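Local coordinates for protein cytosine deaminase (Klebsiella pneumoniae, PDB 4R85) that catalyses the hydrolytic deamination of cytosine-type bases, probably converting bound 5-methylcytosine to thymine and ammonia at a mononuclear iron(II) centre, at residues E54-L59 against D207-E212; S240-M245 against G289-A294; F267-T272 against V303-D308. All coordinates share one frame; numbering follows the deposited sequence.

Contact 1: E54-L59 against D207-E212; sequences EPHIHL and DVHCDE. With FE2 (Fe (II) ion), chain H; 17E (5-methylcytosine), chain G.
His56 and His58 meet His209 at one iron(II) ion in the mouth of an amidohydrolase (beta/alpha)8 barrel. The first two form the His-X-His motif at the C-terminal side of strand 47-57; the third ends strand 205-209. Because the axes of the two short strand segments come no nearer than 10.1 Å, side chains rather than backbones make this contact. Its tight part surrounds the metal, bound at 2.3 Å by NE2 of His56 and equally by NE2 of His58; NE2 of His209 is the third ligand, and His241 and Asp308 complete the site. Shared ligation, not hydrogen bonding, draws NE2 of His209, which lies at the edge of both other rings, to 3.3 Å from NE2 of His56; the planes of the His56 and His209 rings are turned 59° apart. CG of His56 is anti to its amide nitrogen (chi1 -170°), directing the imidazole toward the metal and His209, and a hydrogen bond between ND1 and OG of Ser240 helps to fix the ring's rotation. The looser part lies farther from the metal, where a water joins two groups, donating to Pro55 O at 2.7 Å and to Asp207 OD1 at 2.6 Å; Arg115 and Ser240 also hold Asp207. The extended Glu212 accepts at OE1 a hydrogen bond from N4 of 5-methylcytosine (2.8 Å), and the methyl CM5 rests over one face of the His58 ring, 3.4 Å from CD2.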
loop_
_atom_site.group_PDB
_atom_site.type_symbol
_atom_site.label_atom_id
_atom_site.label_comp_id
_atom_site.label_asym_id
_atom_site.label_seq_id
_atom_site.Cartn_x
_atom_site.Cartn_y
_atom_site.Cartn_z
ATOM N N GLU A 54 -10.672 -0.456 14.094
ATOM C CA GLU A 54 -10.718 0.683 13.193
ATOM C C GLU A 54 -11.052 1.892 14.043
ATOM O O GLU A 54 -12.222 2.194 14.256
ATOM C CB GLU A 54 -11.787 0.489 12.121
ATOM C CG GLU A 54 -11.928 1.703 11.199
ATOM C CD GLU A 54 -10.572 2.297 10.822
ATOM O OE1 GLU A 54 -9.920 1.753 9.903
ATOM O OE2 GLU A 54 -10.149 3.296 11.452
ATOM N N PRO A 55 -10.023 2.582 14.548
ATOM C CA PRO A 55 -10.244 3.630 15.547
ATOM C C PRO A 55 -10.632 4.973 14.945
ATOM O O PRO A 55 -10.818 5.922 15.707
ATOM C CB PRO A 55 -8.872 3.755 16.222
ATOM C CG PRO A 55 -7.904 3.416 15.116
ATOM C CD PRO A 55 -8.592 2.356 14.279
ATOM N N HIS A 56 -10.733 5.061 13.623
ATOM C CA HIS A 56 -11.066 6.324 12.978
ATOM C C HIS A 56 -11.572 6.124 11.553
ATOM O O HIS A 56 -10.786 5.904 10.623
ATOM C CB HIS A 56 -9.836 7.243 12.965
ATOM C CG HIS A 56 -10.137 8.644 12.548
ATOM N ND1 HIS A 56 -9.782 9.738 13.309
ATOM C CD2 HIS A 56 -10.751 9.134 11.443
ATOM C CE1 HIS A 56 -10.167 10.841 12.693
ATOM N NE2 HIS A 56 -10.767 10.498 11.567
ATOM N N ILE A 57 -12.884 6.233 11.384
ATOM C CA ILE A 57 -13.516 6.121 10.071
ATOM C C ILE A 57 -14.723 7.047 10.064
ATOM O O ILE A 57 -15.250 7.366 11.132
ATOM C CB ILE A 57 -13.927 4.656 9.793
ATOM C CG1 ILE A 57 -14.441 4.482 8.360
ATOM C CG2 ILE A 57 -14.929 4.157 10.846
ATOM C CD1 ILE A 57 -14.355 3.036 7.864
ATOM N N HIS A 58 -15.134 7.513 8.881
ATOM C CA HIS A 58 -16.313 8.361 8.756
ATOM C C HIS A 58 -17.444 7.583 8.112
ATOM O O HIS A 58 -17.626 7.640 6.884
ATOM C CB HIS A 58 -16.018 9.592 7.898
ATOM C CG HIS A 58 -14.975 10.499 8.476
ATOM N ND1 HIS A 58 -15.283 11.707 9.059
ATOM C CD2 HIS A 58 -13.628 10.382 8.539
ATOM C CE1 HIS A 58 -14.174 12.296 9.466
ATOM N NE2 HIS A 58 -13.157 11.510 9.165
ATOM N N LEU A 59 -18.209 6.869 8.930
ATOM C CA LEU A 59 -19.296 6.028 8.419
ATOM C C LEU A 59 -20.467 6.816 7.841
ATOM O O LEU A 59 -21.222 6.292 7.027
ATOM C CB LEU A 59 -19.805 5.072 9.499
ATOM C CG LEU A 59 -18.832 3.960 9.873
ATOM C CD1 LEU A 59 -19.438 3.054 10.929
ATOM C CD2 LEU A 59 -18.434 3.175 8.623
ATOM N N ASP A 207 -11.870 12.969 20.737
ATOM C CA ASP A 207 -11.062 12.612 19.569
ATOM C C ASP A 207 -11.181 13.712 18.522
ATOM O O ASP A 207 -12.219 13.845 17.882
ATOM C CB ASP A 207 -11.521 11.288 18.970
ATOM C CG ASP A 207 -10.513 10.701 17.999
ATOM O OD1 ASP A 207 -10.376 9.454 17.967
ATOM O OD2 ASP A 207 -9.852 11.471 17.271
ATOM N N VAL A 208 -10.108 14.478 18.344
ATOM C CA VAL A 208 -10.149 15.717 17.578
ATOM C C VAL A 208 -9.354 15.607 16.277
ATOM O O VAL A 208 -8.229 15.097 16.274
ATOM C CB VAL A 208 -9.573 16.878 18.427
ATOM C CG1 VAL A 208 -9.374 18.127 17.585
ATOM C CG2 VAL A 208 -10.480 17.170 19.621
ATOM N N HIS A 209 -9.946 16.088 15.182
ATOM C CA HIS A 209 -9.229 16.287 13.915
ATOM C C HIS A 209 -8.324 17.483 14.126
ATOM O O HIS A 209 -8.759 18.624 14.085
ATOM C CB HIS A 209 -10.207 16.574 12.774
ATOM C CG HIS A 209 -10.831 15.343 12.199
ATOM N ND1 HIS A 209 -11.675 14.531 12.924
ATOM C CD2 HIS A 209 -10.721 14.779 10.975
ATOM C CE1 HIS A 209 -12.063 13.517 12.170
ATOM N NE2 HIS A 209 -11.499 13.647 10.982
ATOM N N CYS A 210 -7.057 17.229 14.382
ATOM C CA CYS A 210 -6.294 18.258 15.058
ATOM C C CYS A 210 -5.595 19.279 14.155
ATOM O O CYS A 210 -5.891 20.467 14.206
ATOM C CB CYS A 210 -5.336 17.623 16.060
ATOM S SG CYS A 210 -4.773 18.840 17.192
ATOM N N ASP A 211 -4.661 18.831 13.344
ATOM C CA ASP A 211 -3.965 19.754 12.458
ATOM C C ASP A 211 -3.812 19.084 11.095
ATOM O O ASP A 211 -2.699 18.763 10.664
ATOM C CB ASP A 211 -2.592 20.130 13.050
ATOM C CG ASP A 211 -2.703 21.009 14.309
ATOM O OD1 ASP A 211 -2.340 20.539 15.412
ATOM O OD2 ASP A 211 -3.142 22.182 14.195
ATOM N N GLU A 212 -4.940 18.855 10.422
ATOM C CA GLU A 212 -4.939 18.086 9.180
ATOM C C GLU A 212 -4.645 19.013 8.013
ATOM O O GLU A 212 -5.494 19.256 7.151
ATOM C CB GLU A 212 -6.267 17.336 8.982
ATOM C CG GLU A 212 -6.186 16.278 7.858
ATOM C CD GLU A 212 -7.487 15.528 7.594
ATOM O OE1 GLU A 212 -7.451 14.571 6.786
ATOM O OE2 GLU A 212 -8.537 15.885 8.172
HETATM FE FE FE2 H . -10.911 11.764 9.704
HETATM N N1 17E G . -13.355 15.393 7.030
HETATM C C2 17E G . -12.175 15.866 7.431
HETATM O O2 17E G . -12.102 17.123 7.974
HETATM N N3 17E G . -11.055 15.143 7.320
HETATM C C4 17E G . -11.093 13.910 6.790
HETATM N N4 17E G . -9.891 13.147 6.675
HETATM C C5 17E G . -12.307 13.371 6.358
HETATM C C6 17E G . -13.447 14.157 6.498
HETATM C CM5 17E G . -12.367 11.998 5.769
HETATM O O HOH W 1 -10.962 8.600 15.567
#

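Contact 2: S240-M245 against G289-A294; sequences SHTCAM and GVTRVA. With FE2 (Fe (II) ion), chain H.
Thr291 gives its hydroxyl proton to Thr242, OG1 to OG1 at 2.7 Å, and this short bond joins the loop after strand 237-240 to the turn leading into helix 293-298. The two threonines reach it by different conformations. In Thr242, at the centre of an inverse gamma turn, OG1 occupies the crowded position between amide nitrogen and carbonyl carbon (chi1 51°); in Thr291 the hydroxyl is trans to the amide nitrogen (chi1 -166°), which directs it toward OG1 of Thr242. Met245 packs against the Thr291 hydroxyl, its chain bending at chi3 to bring SD to 3.5 Å from OG1 of Thr291; the unbranched thioether can thereby touch both neighbours, SD also lying 3.8 Å from CG of Arg292. The arginine stretches past the sulfur and donates from NE to the backbone O of Met245 at 3.0 Å; the acceptor lies near the guanidinium plane, but the donor sits 41° out of the carbonyl plane. NH1 adds a weak second bond to that oxygen and turns chiefly to Asn250, while the guanidinium makes a cation-pi contact with Trp284 of the second subunit. At the Gly289 end of the contact, CB of Cys243 presses against O of Gly289 (3.3 Å), a buried carbonyl that finds no polar partner. The loop holding the iron ligand His241 is therefore secured here mainly by the bonds at Thr242 and Met245.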
loop_
_atom_site.group_PDB
_atom_site.type_symbol
_atom_site.label_atom_id
_atom_site.label_comp_id
_atom_site.label_asym_id
_atom_site.label_seq_id
_atom_site.Cartn_x
_atom_site.Cartn_y
_atom_site.Cartn_z
ATOM N N SER A 240 -6.260 13.100 16.258
ATOM C CA SER A 240 -6.234 12.431 14.966
ATOM C C SER A 240 -5.674 13.385 13.922
ATOM O O SER A 240 -5.825 14.593 14.055
ATOM C CB SER A 240 -7.646 11.995 14.562
ATOM O OG SER A 240 -8.126 10.926 15.373
ATOM N N HIS A 241 -5.003 12.846 12.905
ATOM C CA HIS A 241 -4.558 13.659 11.759
ATOM C C HIS A 241 -3.700 14.837 12.169
ATOM O O HIS A 241 -4.005 15.979 11.814
ATOM C CB HIS A 241 -5.729 14.311 11.024
ATOM C CG HIS A 241 -6.697 13.362 10.402
ATOM N ND1 HIS A 241 -6.374 12.559 9.330
ATOM C CD2 HIS A 241 -8.009 13.148 10.653
ATOM C CE1 HIS A 241 -7.441 11.871 8.961
ATOM N NE2 HIS A 241 -8.444 12.206 9.752
ATOM N N THR A 242 -2.643 14.590 12.913
ATOM C CA THR A 242 -1.727 15.665 13.251
ATOM C C THR A 242 -0.735 15.846 12.110
ATOM O O THR A 242 0.468 15.854 12.331
ATOM C CB THR A 242 -1.012 15.357 14.586
ATOM O OG1 THR A 242 -0.438 14.041 14.545
ATOM C CG2 THR A 242 -2.030 15.403 15.722
ATOM N N CYS A 243 -1.254 15.995 10.881
ATOM C CA CYS A 243 -0.413 16.068 9.684
ATOM C C CYS A 243 0.616 17.199 9.738
ATOM O O CYS A 243 1.750 17.046 9.267
ATOM C CB CYS A 243 -1.280 16.226 8.435
ATOM S SG CYS A 243 -2.489 14.891 8.246
ATOM N N ALA A 244 0.215 18.339 10.292
ATOM C CA ALA A 244 1.133 19.475 10.413
ATOM C C ALA A 244 2.418 19.120 11.176
ATOM O O ALA A 244 3.470 19.708 10.927
ATOM C CB ALA A 244 0.426 20.661 11.071
ATOM N N MET A 245 2.343 18.172 12.107
ATOM C CA MET A 245 3.547 17.779 12.834
ATOM C C MET A 245 4.632 17.278 11.871
ATOM O O MET A 245 5.816 17.489 12.095
ATOM C CB MET A 245 3.254 16.728 13.907
ATOM C CG MET A 245 4.448 16.502 14.822
ATOM S SD MET A 245 4.341 14.930 15.701
ATOM C CE MET A 245 2.809 15.190 16.570
ATOM N N GLY A 289 3.603 14.479 4.270
ATOM C CA GLY A 289 2.501 15.073 5.011
ATOM C C GLY A 289 1.876 14.212 6.091
ATOM O O GLY A 289 0.741 14.452 6.502
ATOM N N VAL A 290 2.612 13.207 6.563
ATOM C CA VAL A 290 2.112 12.323 7.602
ATOM C C VAL A 290 2.794 12.693 8.920
ATOM O O VAL A 290 3.927 13.159 8.921
ATOM C CB VAL A 290 2.377 10.846 7.213
ATOM C CG1 VAL A 290 2.034 9.894 8.338
ATOM C CG2 VAL A 290 1.585 10.500 5.952
ATOM N N THR A 291 2.085 12.530 10.030
ATOM C CA THR A 291 2.637 12.838 11.348
ATOM C C THR A 291 3.876 11.970 11.679
ATOM O O THR A 291 4.227 11.034 10.937
ATOM C CB THR A 291 1.539 12.704 12.440
ATOM O OG1 THR A 291 1.984 13.311 13.658
ATOM C CG2 THR A 291 1.173 11.240 12.686
ATOM N N ARG A 292 4.545 12.276 12.787
ATOM C CA ARG A 292 5.830 11.624 13.083
ATOM C C ARG A 292 5.608 10.351 13.890
ATOM O O ARG A 292 5.985 10.269 15.055
ATOM C CB ARG A 292 6.751 12.580 13.836
ATOM C CG ARG A 292 6.942 13.924 13.140
ATOM C CD ARG A 292 8.055 14.727 13.819
ATOM N NE ARG A 292 8.158 16.064 13.234
ATOM C CZ ARG A 292 9.166 16.906 13.423
ATOM N NH1 ARG A 292 9.139 18.101 12.851
ATOM N NH2 ARG A 292 10.196 16.566 14.184
ATOM N N VAL A 293 4.993 9.365 13.248
ATOM C CA VAL A 293 4.554 8.140 13.908
ATOM C C VAL A 293 5.700 7.380 14.580
ATOM O O VAL A 293 5.587 6.967 15.738
ATOM C CB VAL A 293 3.857 7.194 12.902
ATOM C CG1 VAL A 293 3.534 5.852 13.561
ATOM C CG2 VAL A 293 2.586 7.852 12.327
ATOM N N ALA A 294 6.792 7.174 13.858
ATOM C CA ALA A 294 7.900 6.404 14.424
ATOM C C ALA A 294 8.478 7.111 15.652
ATOM O O ALA A 294 8.809 6.484 16.662
ATOM C CB ALA A 294 8.979 6.171 13.380
HETATM FE FE FE2 H . -10.911 11.764 9.704
#

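Contact 3: F267-T272 against V303-D308; sequences FISCPT and VCFAQD. With FE2 (Fe (II) ion), chain H; 17E (5-methylcytosine), chain G.
Three groups of segment 303-308 gather at the carbonyl oxygen of Ser269: Ala306 N donates a hydrogen bond to it at 3.0 Å, the CA of Phe305 offers a CA-H...O contact at 3.2 Å, and the rim of the Phe305 ring lies beside it. This is the parallel pairing of the last two strands of the (beta/alpha)8 barrel, 266-269 and 303-305, whose short axes approach to 4.7 Å at an angle of 28°. Cys304 works in both directions, its N donating to Phe267 O and its O accepting from Ser269 N at 2.8 Å, almost straight (173°). Small and branched residues suit the face turned into the barrel: CG1 of Ile268 meets SG of Cys304, and its CG2 meets the methyl of Ala306 at 3.7 Å; Ile268 and Ala306 both also pack on His56. On the other face, which helix 293-298 covers, Ser269 lies next to Phe305, whose CD1 is 3.6 Å from CD of Pro271; the proline stands at the start of helix 271-277, where it needs no amide hydrogen. Beyond the strands, Thr272 OG1 accepts from one water bound to Ala306 O and donates to another bound to Gln307 O. SG of Cys270 packs on CB of Asp308, whose CG lies anti to the backbone N (chi1 -161°), carrying the carboxylate to the iron and the ligand: OD2 binds iron at 2.3 Å, and OD1 accepts a hydrogen bond from N4 of 5-methylcytosine at 2.7 Å.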
loop_
_atom_site.group_PDB
_atom_site.type_symbol
_atom_site.label_atom_id
_atom_site.label_comp_id
_atom_site.label_asym_id
_atom_site.label_seq_id
_atom_site.Cartn_x
_atom_site.Cartn_y
_atom_site.Cartn_z
ATOM N N PHE A 267 -2.563 9.173 19.738
ATOM C CA PHE A 267 -2.482 9.694 18.381
ATOM C C PHE A 267 -3.001 8.680 17.374
ATOM O O PHE A 267 -2.730 7.489 17.479
ATOM C CB PHE A 267 -1.035 10.071 18.040
ATOM C CG PHE A 267 -0.551 11.286 18.768
ATOM C CD1 PHE A 267 -0.469 12.504 18.118
ATOM C CD2 PHE A 267 -0.215 11.218 20.116
ATOM C CE1 PHE A 267 -0.032 13.630 18.790
ATOM C CE2 PHE A 267 0.199 12.342 20.797
ATOM C CZ PHE A 267 0.305 13.546 20.132
ATOM N N ILE A 268 -3.757 9.156 16.390
ATOM C CA ILE A 268 -4.156 8.292 15.291
ATOM C C ILE A 268 -3.632 8.871 13.980
ATOM O O ILE A 268 -3.759 10.069 13.726
ATOM C CB ILE A 268 -5.686 8.105 15.238
ATOM C CG1 ILE A 268 -6.170 7.330 16.481
ATOM C CG2 ILE A 268 -6.093 7.372 13.957
ATOM C CD1 ILE A 268 -7.687 7.253 16.589
ATOM N N SER A 269 -3.009 8.023 13.169
ATOM C CA SER A 269 -2.525 8.433 11.852
ATOM C C SER A 269 -3.284 7.658 10.787
ATOM O O SER A 269 -3.534 6.464 10.954
ATOM C CB SER A 269 -1.036 8.127 11.724
ATOM O OG SER A 269 -0.604 8.299 10.383
ATOM N N CYS A 270 -3.634 8.335 9.692
ATOM C CA CYS A 270 -4.339 7.709 8.578
ATOM C C CYS A 270 -3.486 7.838 7.319
ATOM O O CYS A 270 -3.726 8.716 6.480
ATOM C CB CYS A 270 -5.699 8.374 8.348
ATOM S SG CYS A 270 -6.787 8.341 9.798
ATOM N N PRO A 271 -2.474 6.968 7.190
ATOM C CA PRO A 271 -1.441 7.152 6.164
ATOM C C PRO A 271 -1.932 7.096 4.719
ATOM O O PRO A 271 -1.422 7.872 3.918
ATOM C CB PRO A 271 -0.444 6.013 6.455
ATOM C CG PRO A 271 -1.235 4.988 7.213
ATOM C CD PRO A 271 -2.209 5.788 8.037
ATOM N N THR A 272 -2.865 6.212 4.374
ATOM C CA THR A 272 -3.344 6.196 2.995
ATOM C C THR A 272 -4.115 7.478 2.697
ATOM O O THR A 272 -4.029 8.020 1.605
ATOM C CB THR A 272 -4.230 4.970 2.655
ATOM O OG1 THR A 272 -5.373 4.927 3.525
ATOM C CG2 THR A 272 -3.432 3.686 2.788
ATOM N N VAL A 303 0.469 5.479 19.557
ATOM C CA VAL A 303 0.033 5.902 18.219
ATOM C C VAL A 303 -0.497 4.677 17.464
ATOM O O VAL A 303 -0.071 3.548 17.718
ATOM C CB VAL A 303 1.188 6.615 17.446
ATOM C CG1 VAL A 303 2.385 5.681 17.273
ATOM C CG2 VAL A 303 0.723 7.163 16.089
ATOM N N CYS A 304 -1.458 4.881 16.572
ATOM C CA CYS A 304 -1.985 3.765 15.799
ATOM C C CYS A 304 -2.446 4.212 14.413
ATOM O O CYS A 304 -2.437 5.403 14.121
ATOM C CB CYS A 304 -3.114 3.081 16.567
ATOM S SG CYS A 304 -4.524 4.161 16.860
ATOM N N PHE A 305 -2.824 3.256 13.564
ATOM C CA PHE A 305 -3.221 3.551 12.180
ATOM C C PHE A 305 -4.708 3.323 11.949
ATOM O O PHE A 305 -5.315 2.450 12.573
ATOM C CB PHE A 305 -2.452 2.673 11.196
ATOM C CG PHE A 305 -0.991 2.991 11.091
ATOM C CD1 PHE A 305 -0.567 4.283 10.815
ATOM C CD2 PHE A 305 -0.034 1.991 11.263
ATOM C CE1 PHE A 305 0.786 4.585 10.712
ATOM C CE2 PHE A 305 1.327 2.281 11.156
ATOM C CZ PHE A 305 1.735 3.582 10.885
ATOM N N ALA A 306 -5.287 4.089 11.024
ATOM C CA ALA A 306 -6.706 3.972 10.738
ATOM C C ALA A 306 -6.991 4.207 9.258
ATOM O O ALA A 306 -6.201 4.830 8.555
ATOM C CB ALA A 306 -7.492 4.967 11.578
ATOM N N GLN A 307 -8.133 3.709 8.797
ATOM C CA GLN A 307 -8.524 3.863 7.396
ATOM C C GLN A 307 -9.072 5.245 7.036
ATOM O O GLN A 307 -8.830 5.720 5.934
ATOM C CB GLN A 307 -9.526 2.770 6.992
ATOM C CG GLN A 307 -8.910 1.371 7.046
ATOM C CD GLN A 307 -9.915 0.261 6.857
ATOM O OE1 GLN A 307 -10.363 -0.000 5.743
ATOM N NE2 GLN A 307 -10.265 -0.409 7.944
ATOM N N ASP A 308 -9.812 5.863 7.956
ATOM C CA ASP A 308 -10.415 7.191 7.750
ATOM C C ASP A 308 -11.624 7.156 6.802
ATOM O O ASP A 308 -12.756 7.449 7.202
ATOM C CB ASP A 308 -9.363 8.206 7.248
ATOM C CG ASP A 308 -9.787 9.635 7.461
ATOM O OD1 ASP A 308 -9.397 10.529 6.677
ATOM O OD2 ASP A 308 -10.516 9.870 8.428
HETATM FE FE FE2 H . -10.911 11.764 9.704
HETATM N N1 17E G . -13.355 15.393 7.030
HETATM C C2 17E G . -12.175 15.866 7.431
HETATM O O2 17E G . -12.102 17.123 7.974
HETATM N N3 17E G . -11.055 15.143 7.320
HETATM C C4 17E G . -11.093 13.910 6.790
HETATM N N4 17E G . -9.891 13.147 6.675
HETATM C C5 17E G . -12.307 13.371 6.358
HETATM C C6 17E G . -13.447 14.157 6.498
HETATM C CM5 17E G . -12.367 11.998 5.769
HETATM O O HOH W 2 -5.316 5.683 6.151
HETATM O O HOH W 3 -7.835 5.959 3.335
#

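In the fold
From the N terminus, contact 1 comes first, linking the first barrel strand, 47-57, to strand 205-209 and closing a long loop that holds the intervening strands and helices. It ends before the others begin. Contacts 2 and 3 cross: 267-272 falls inside the loop that 240-245 closes with 289-294, whereas 303-308 lies beyond it. Contact 3 closes the loop containing helix 293-298, which connects the two, its Val293 packing on Ser269. The barrel ring is completed between contacts 1 and 3, where Asp308 N bonds to His56 O and Gln307 N to Glu54 OE1, bringing the residues just after the last strand against the first strand. All three contacts supply ligands to the same iron.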